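Local atomic coordinates of quinoline 2-oxidoreductase medium subunit (Pseudomonas putida, PDB entry 1T3Q), a protein that binds FAD as the medium, flavin-carrying subunit of the molybdenum hydroxylase quinoline 2-oxidoreductase and probably takes part in its electron transfer. Residues C[112-115]-C[121-124]; C[90-95]-C[129-134]. All coordinates share one frame; numbering follows the deposited sequence.

Contact 1 of 2, residues C[112-115]-C[121-124]; sequences GGSL and GAEM. With FAD (flavin-adenine dinucleotide), chain R.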
ATOM      1  N   GLY C 112      47.360   4.058  12.027  1.00 18.95           N
ATOM      2  CA  GLY C 112      47.938   3.309  10.925  1.00 19.06           C
ATOM      3  C   GLY C 112      47.240   3.565   9.599  1.00 19.45           C
ATOM      4  O   GLY C 112      47.892   3.700   8.561  1.00 18.68           O
ATOM      5  N   GLY C 113      45.913   3.624   9.627  1.00 19.32           N
ATOM      6  CA  GLY C 113      45.160   3.873   8.410  1.00 20.15           C
ATOM      7  C   GLY C 113      45.414   5.267   7.868  1.00 19.62           C
ATOM      8  O   GLY C 113      45.539   5.466   6.657  1.00 19.59           O
ATOM      9  N   SER C 114      45.487   6.241   8.767  1.00 19.41           N
ATOM     10  CA  SER C 114      45.742   7.619   8.366  1.00 19.71           C
ATOM     11  C   SER C 114      47.125   7.730   7.722  1.00 19.95           C
ATOM     12  O   SER C 114      47.287   8.386   6.697  1.00 18.66           O
ATOM     13  CB  SER C 114      45.665   8.551   9.583  1.00 18.85           C
ATOM     14  OG  SER C 114      45.996   9.880   9.230  1.00 20.87           O
ATOM     15  N   LEU C 115      48.116   7.079   8.324  1.00 19.08           N
ATOM     16  CA  LEU C 115      49.478   7.129   7.805  1.00 20.95           C
ATOM     17  C   LEU C 115      49.612   6.422   6.459  1.00 20.80           C
ATOM     18  O   LEU C 115      50.283   6.920   5.554  1.00 21.99           O
ATOM     19  CB  LEU C 115      50.452   6.525   8.825  1.00 22.00           C
ATOM     20  CG  LEU C 115      50.579   7.331  10.124  1.00 22.14           C
ATOM     21  CD1 LEU C 115      51.402   6.559  11.149  1.00 23.50           C
ATOM     22  CD2 LEU C 115      51.224   8.667   9.816  1.00 22.27           C
ATOM     23  N   GLY C 121      47.052  16.291   3.136  1.00 23.22           N
ATOM     24  CA  GLY C 121      46.355  17.271   3.947  1.00 23.25           C
ATOM     25  C   GLY C 121      46.010  16.744   5.325  1.00 23.16           C
ATOM     26  O   GLY C 121      45.423  17.458   6.132  1.00 25.40           O
ATOM     27  N   ALA C 122      46.388  15.499   5.603  1.00 22.26           N
ATOM     28  CA  ALA C 122      46.093  14.869   6.888  1.00 22.02           C
ATOM     29  C   ALA C 122      47.036  15.292   8.009  1.00 22.39           C
ATOM     30  O   ALA C 122      48.213  15.570   7.773  1.00 22.10           O
ATOM     31  CB  ALA C 122      46.125  13.351   6.735  1.00 21.61           C
ATOM     32  N   GLU C 123      46.515  15.322   9.232  1.00 21.67           N
ATOM     33  CA  GLU C 123      47.306  15.712  10.395  1.00 21.99           C
ATOM     34  C   GLU C 123      48.365  14.703  10.839  1.00 21.74           C
ATOM     35  O   GLU C 123      49.501  15.084  11.117  1.00 22.32           O
ATOM     36  CB  GLU C 123      46.392  16.017  11.595  1.00 21.47           C
ATOM     37  CG  GLU C 123      45.703  17.373  11.548  1.00 23.23           C
ATOM     38  CD  GLU C 123      44.536  17.410  10.579  1.00 26.50           C
ATOM     39  OE1 GLU C 123      44.001  18.512  10.319  1.00 27.42           O
ATOM     40  OE2 GLU C 123      44.146  16.334  10.081  1.00 28.61           O
ATOM     41  N   MET C 124      48.004  13.425  10.910  1.00 22.02           N
ATOM     42  CA  MET C 124      48.953  12.411  11.374  1.00 22.02           C
ATOM     43  C   MET C 124      50.246  12.264  10.563  1.00 21.57           C
ATOM     44  O   MET C 124      51.329  12.187  11.143  1.00 22.54           O
ATOM     45  CB  MET C 124      48.256  11.057  11.525  1.00 20.04           C
ATOM     46  CG  MET C 124      47.231  11.019  12.658  1.00 21.82           C
ATOM     47  SD  MET C 124      47.882  11.510  14.286  1.00 23.35           S
ATOM     48  CE  MET C 124      47.507  13.258  14.310  1.00 21.26           C
TER
HETATM   49  PA  FAD R4931      41.181   2.800   6.109  1.00 19.71           P
HETATM   50  O1A FAD R4931      40.279   3.746   5.398  1.00 10.91           O
HETATM   51  O2A FAD R4931      40.765   1.546   6.332  1.00 11.56           O
HETATM   52  O5B FAD R4931      42.253   2.702   5.038  1.00 17.91           O
HETATM   53  C5B FAD R4931      43.307   3.687   4.790  1.00 17.76           C
HETATM   54  C4B FAD R4931      44.296   3.121   3.685  1.00 20.35           C
HETATM   55  O4B FAD R4931      45.458   2.569   4.422  1.00 18.85           O
HETATM   56  C3B FAD R4931      43.839   1.961   2.736  1.00 21.36           C
HETATM   57  O3B FAD R4931      44.445   2.047   1.481  1.00 22.75           O
HETATM   58  C2B FAD R4931      44.245   0.697   3.554  1.00 21.11           C
HETATM   59  O2B FAD R4931      44.485  -0.419   2.732  1.00 19.13           O
HETATM   60  C1B FAD R4931      45.549   1.127   4.158  1.00 19.77           C
HETATM   61  N9A FAD R4931      45.833   0.575   5.482  1.00 17.70           N
HETATM   62  C8A FAD R4931      45.086   0.732   6.632  1.00 19.85           C
HETATM   63  N7A FAD R4931      45.712   0.301   7.725  1.00 16.63           N
HETATM   64  C5A FAD R4931      46.918  -0.179   7.270  1.00 18.37           C
HETATM   65  C6A FAD R4931      48.096  -0.778   7.974  1.00 18.29           C
HETATM   66  N6A FAD R4931      48.151  -0.999   9.264  1.00 14.40           N
HETATM   67  N1A FAD R4931      49.156  -1.128   7.147  1.00 17.44           N
HETATM   68  C2A FAD R4931      49.138  -0.921   5.784  1.00 20.01           C
HETATM   69  N3A FAD R4931      48.110  -0.391   5.059  1.00 16.92           N
HETATM   70  C4A FAD R4931      46.997  -0.086   5.835  1.00 18.05           C
HETATM   71  N1  FAD R4931      41.740  12.690   8.239  1.00 21.55           N
HETATM   72  C2  FAD R4931      42.519  13.681   8.681  1.00 23.82           C
HETATM   73  O2  FAD R4931      43.720  13.585   8.712  1.00 24.08           O
HETATM   74  N3  FAD R4931      41.985  14.985   8.957  1.00 20.66           N
HETATM   75  C4  FAD R4931      40.655  15.307   8.696  1.00 21.85           C
HETATM   76  O4  FAD R4931      40.269  16.433   8.911  1.00 22.73           O
HETATM   77  C4X FAD R4931      39.806  14.251   8.134  1.00 21.07           C
HETATM   78  N5  FAD R4931      38.486  14.497   7.848  1.00 19.84           N
HETATM   79  C5X FAD R4931      37.701  13.442   7.420  1.00 19.80           C
HETATM   80  C6  FAD R4931      36.327  13.718   7.122  1.00 19.80           C
HETATM   81  C7  FAD R4931      35.460  12.715   6.688  1.00 18.76           C
HETATM   82  C7M FAD R4931      34.026  13.069   6.356  1.00 19.91           C
HETATM   83  C8  FAD R4931      35.951  11.323   6.553  1.00 18.80           C
HETATM   84  C8M FAD R4931      35.068  10.188   6.094  1.00 17.89           C
HETATM   85  C9  FAD R4931      37.305  11.028   6.867  1.00 17.91           C
HETATM   86  C9A FAD R4931      38.189  12.074   7.284  1.00 19.03           C
HETATM   87  N10 FAD R4931      39.604  11.867   7.603  1.00 18.70           N
HETATM   88  C10 FAD R4931      40.406  12.903   7.975  1.00 21.51           C
HETATM   89  C1' FAD R4931      40.193  10.529   7.327  1.00 18.72           C
HETATM   90  C2' FAD R4931      40.393   9.673   8.612  1.00 18.90           C
HETATM   91  O2' FAD R4931      41.496  10.190   9.362  1.00 21.15           O
HETATM   92  C3' FAD R4931      40.647   8.243   8.125  1.00 19.23           C
HETATM   93  O3' FAD R4931      40.197   7.380   9.179  1.00 20.96           O
HETATM   94  C4' FAD R4931      42.140   7.948   7.823  1.00 19.76           C
HETATM   95  O4' FAD R4931      42.649   8.821   6.810  1.00 19.98           O
HETATM   96  C5' FAD R4931      42.210   6.528   7.335  1.00 17.81           C
HETATM   97  O5' FAD R4931      42.295   5.563   8.549  1.00 18.36           O
HETATM   98  P   FAD R4931      41.427   4.333   8.563  1.00 19.94           P
HETATM   99  O1P FAD R4931      41.806   3.592   9.850  1.00 19.02           O
HETATM  100  O2P FAD R4931      40.080   4.603   8.364  1.00 19.37           O
HETATM  101  O3P FAD R4931      41.850   3.486   7.435  1.00 17.50           O
HETATM  102  O   HOH W   1      45.393  12.377  10.539  1.00 20.23           O
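Leu115 and Met124 make the nearest backbone approach, their CA atoms 6.4 Å apart, where helix 111-117 passes the beginning of helix 123-130. This is the flavin pocket of the FAD-binding domain found in molybdenum hydroxylases, and the contact lies buried near the middle of the chain. Ser114 faces Met124, its OG lying 3.4 Å from Met124 CB. Because OG stands anti to the backbone N (chi1 176°), it projects across the gap, where a water takes it up. That water accepts a hydrogen bond from Met124 N and donates one to FAD O2, so a single water joins both helices to the pyrimidine end of the isoalloxazine. One residue on, Leu115 brings one branch against the neighbouring helix: its CD2 lies 3.8 Å from Met124 O and a little farther from Met124 CB, and the same side chain also touches Leu166 and Val169 on strand 165-172. Met124 offers only the root of its side chain here; bends at chi2 and chi3 carry its end away to helix 92-97.

The same two segments hold the cofactor at separate points. The backbone of Gly113 runs close against the cofactor, its carbonyl carbon 3.2 Å from FAD O5'. Ala122 sets its methyl against the flavin carbonyl, CB to FAD O2 being 3.1 Å. FAD O2 also receives a weak bond from Glu123 N. Glu123 OE1 lies close to Glu182 OE2, and the crowding of like charge may raise the affinity of the pair for a proton. The chain of Glu123 folds back at chi2 (76°), which brings OE2 to FAD N3, whose N-H it accepts at 2.8 Å and 155°.

Contact 2 of 2, residues C[90-95]-C[129-134]; sequences VPILPK and ATLGAT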
ATOM      1  N   VAL C  90      52.902  12.094  25.129  1.00 31.27           N
ATOM      2  CA  VAL C  90      52.912  12.993  23.975  1.00 30.57           C
ATOM      3  C   VAL C  90      51.622  13.816  23.919  1.00 31.07           C
ATOM      4  O   VAL C  90      50.792  13.636  23.023  1.00 30.31           O
ATOM      5  CB  VAL C  90      53.071  12.185  22.657  1.00 30.90           C
ATOM      6  CG1 VAL C  90      53.236  13.129  21.469  1.00 29.89           C
ATOM      7  CG2 VAL C  90      54.272  11.252  22.763  1.00 29.99           C
ATOM      8  N   PRO C  91      51.448  14.744  24.876  1.00 30.38           N
ATOM      9  CA  PRO C  91      50.266  15.607  24.965  1.00 29.94           C
ATOM     10  C   PRO C  91      49.894  16.373  23.697  1.00 29.09           C
ATOM     11  O   PRO C  91      48.747  16.782  23.537  1.00 28.95           O
ATOM     12  CB  PRO C  91      50.600  16.535  26.134  1.00 30.65           C
ATOM     13  CG  PRO C  91      52.097  16.578  26.122  1.00 30.03           C
ATOM     14  CD  PRO C  91      52.451  15.138  25.880  1.00 29.61           C
ATOM     15  N   ILE C  92      50.852  16.566  22.796  1.00 28.04           N
ATOM     16  CA  ILE C  92      50.560  17.284  21.563  1.00 25.64           C
ATOM     17  C   ILE C  92      49.689  16.433  20.640  1.00 26.30           C
ATOM     18  O   ILE C  92      48.917  16.962  19.844  1.00 25.40           O
ATOM     19  CB  ILE C  92      51.858  17.686  20.811  1.00 27.40           C
ATOM     20  CG1 ILE C  92      51.507  18.528  19.581  1.00 24.42           C
ATOM     21  CG2 ILE C  92      52.638  16.437  20.396  1.00 25.35           C
ATOM     22  CD1 ILE C  92      50.830  19.858  19.907  1.00 24.90           C
ATOM     23  N   LEU C  93      49.803  15.113  20.757  1.00 26.57           N
ATOM     24  CA  LEU C  93      49.027  14.207  19.913  1.00 27.47           C
ATOM     25  C   LEU C  93      47.520  14.420  20.075  1.00 27.31           C
ATOM     26  O   LEU C  93      46.812  14.649  19.098  1.00 26.82           O
ATOM     27  CB  LEU C  93      49.382  12.747  20.222  1.00 28.43           C
ATOM     28  CG  LEU C  93      49.523  11.795  19.029  1.00 30.96           C
ATOM     29  CD1 LEU C  93      49.619  10.368  19.541  1.00 30.63           C
ATOM     30  CD2 LEU C  93      48.349  11.931  18.086  1.00 28.00           C
ATOM     31  N   PRO C  94      47.005  14.343  21.313  1.00 27.52           N
ATOM     32  CA  PRO C  94      45.562  14.554  21.448  1.00 27.46           C
ATOM     33  C   PRO C  94      45.104  15.965  21.064  1.00 27.15           C
ATOM     34  O   PRO C  94      43.969  16.154  20.634  1.00 26.33           O
ATOM     35  CB  PRO C  94      45.288  14.202  22.917  1.00 27.65           C
ATOM     36  CG  PRO C  94      46.601  14.413  23.591  1.00 29.17           C
ATOM     37  CD  PRO C  94      47.594  13.891  22.584  1.00 28.79           C
ATOM     38  N   LYS C  95      45.979  16.956  21.205  1.00 26.05           N
ATOM     39  CA  LYS C  95      45.590  18.315  20.845  1.00 26.68           C
ATOM     40  C   LYS C  95      45.462  18.457  19.328  1.00 25.70           C
ATOM     41  O   LYS C  95      44.647  19.239  18.827  1.00 24.85           O
ATOM     42  CB  LYS C  95      46.590  19.330  21.407  1.00 28.33           C
ATOM     43  CG  LYS C  95      46.595  19.361  22.931  1.00 33.02           C
ATOM     44  CD  LYS C  95      47.174  20.648  23.492  1.00 35.40           C
ATOM     45  CE  LYS C  95      48.640  20.805  23.158  1.00 37.47           C
ATOM     46  NZ  LYS C  95      49.199  22.007  23.839  1.00 40.57           N
ATOM     47  N   ALA C 129      55.945  12.860  11.214  1.00 21.83           N
ATOM     48  CA  ALA C 129      57.204  13.255  10.592  1.00 23.11           C
ATOM     49  C   ALA C 129      57.863  14.345  11.420  1.00 23.87           C
ATOM     50  O   ALA C 129      59.061  14.291  11.701  1.00 24.32           O
ATOM     51  CB  ALA C 129      56.958  13.759   9.167  1.00 22.16           C
ATOM     52  N   THR C 130      57.062  15.328  11.818  1.00 23.09           N
ATOM     53  CA  THR C 130      57.534  16.453  12.605  1.00 22.61           C
ATOM     54  C   THR C 130      58.067  16.038  13.977  1.00 22.13           C
ATOM     55  O   THR C 130      59.030  16.620  14.482  1.00 21.33           O
ATOM     56  CB  THR C 130      56.400  17.488  12.780  1.00 22.23           C
ATOM     57  OG1 THR C 130      56.019  17.987  11.491  1.00 24.32           O
ATOM     58  CG2 THR C 130      56.850  18.645  13.645  1.00 21.25           C
ATOM     59  N   LEU C 131      57.441  15.035  14.579  1.00 22.20           N
ATOM     60  CA  LEU C 131      57.869  14.559  15.888  1.00 23.79           C
ATOM     61  C   LEU C 131      58.996  13.542  15.780  1.00 23.89           C
ATOM     62  O   LEU C 131      59.439  12.986  16.784  1.00 24.27           O
ATOM     63  CB  LEU C 131      56.685  13.945  16.635  1.00 22.80           C
ATOM     64  CG  LEU C 131      55.595  14.950  17.007  1.00 24.12           C
ATOM     65  CD1 LEU C 131      54.450  14.229  17.688  1.00 23.86           C
ATOM     66  CD2 LEU C 131      56.181  16.025  17.915  1.00 24.96           C
ATOM     67  N   GLY C 132      59.454  13.300  14.558  1.00 23.90           N
ATOM     68  CA  GLY C 132      60.533  12.351  14.343  1.00 24.49           C
ATOM     69  C   GLY C 132      60.199  10.935  14.769  1.00 24.28           C
ATOM     70  O   GLY C 132      61.019  10.252  15.380  1.00 25.58           O
ATOM     71  N   ALA C 133      58.997  10.479  14.443  1.00 24.15           N
ATOM     72  CA  ALA C 133      58.593   9.133  14.812  1.00 24.02           C
ATOM     73  C   ALA C 133      59.190   8.098  13.863  1.00 24.15           C
ATOM     74  O   ALA C 133      59.707   8.435  12.796  1.00 23.61           O
ATOM     75  CB  ALA C 133      57.073   9.025  14.817  1.00 24.01           C
ATOM     76  N   THR C 134      59.120   6.837  14.270  1.00 22.79           N
ATOM     77  CA  THR C 134      59.624   5.737  13.463  1.00 23.38           C
ATOM     78  C   THR C 134      58.488   4.754  13.193  1.00 22.33           C
ATOM     79  O   THR C 134      57.736   4.412  14.100  1.00 23.52           O
ATOM     80  CB  THR C 134      60.754   4.976  14.192  1.00 23.12           C
ATOM     81  OG1 THR C 134      61.846   5.869  14.453  1.00 23.67           O
ATOM     82  CG2 THR C 134      61.246   3.808  13.343  1.00 24.23           C
TER
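Leu131 points its CD1 methyl at two aliphatic side chains of the 90-95 segment and meets them from different directions. Val90 and Leu131 reach toward each other tip to tip, with Val90 CG1 4.1 Å from Leu131 CD1. CG1 lies anti to the backbone N of Val90 (chi1 -174°), and this is the branch turned to the leucine. Ile92 instead crosses Leu131 at a slant and touches it with its short branch, Ile92 CG2 lying 3.9 Å from Leu131 CD1. One methyl thus serves both partners, and the buried contact is wholly apolar. Trp178 of strand 177-183 packs on Ile92 and Leu131, while Ile171 of strand 165-172 touches Val90.

The backbones keep their distance: Val90 and Leu131, the nearest pair, have CA atoms 9.6 Å apart, so side chains alone bridge the gap. Val90 O accepts from Leu93 N at 2.9 Å, just where the chain turns into the 92-97 region. On the other side, Gly132 leaves helix 123-130 with a positive phi of 62°, and its N bonds to Ala129 O, one of two bonds back into the last turn; with the positive phi this makes a Schellman motif, which here turns the chain from the helix toward strand 134-139 of the FAD-binding domain.

In the fold
From the N terminus, the chain reaches 90-95 after helix 84-89 and enters helix 92-97. It then passes through helices 103-106 and 111-117, where 112-115 supplies the first half of contact 1, and a short turn returns it to 121-124. Contact 1 therefore closes a small loop nested within the larger, largely helical one that contact 2 closes when 129-134 comes back to 90-95. Helix 123-130 is common to both: its beginning meets the flavin and also packs on helix 92-97, while the residue just past its end, Leu131, makes contact 2. The contact centres lie about 12 Å apart, and they touch directly where Met124 SD meets Leu93 CD2 at 3.9 Å.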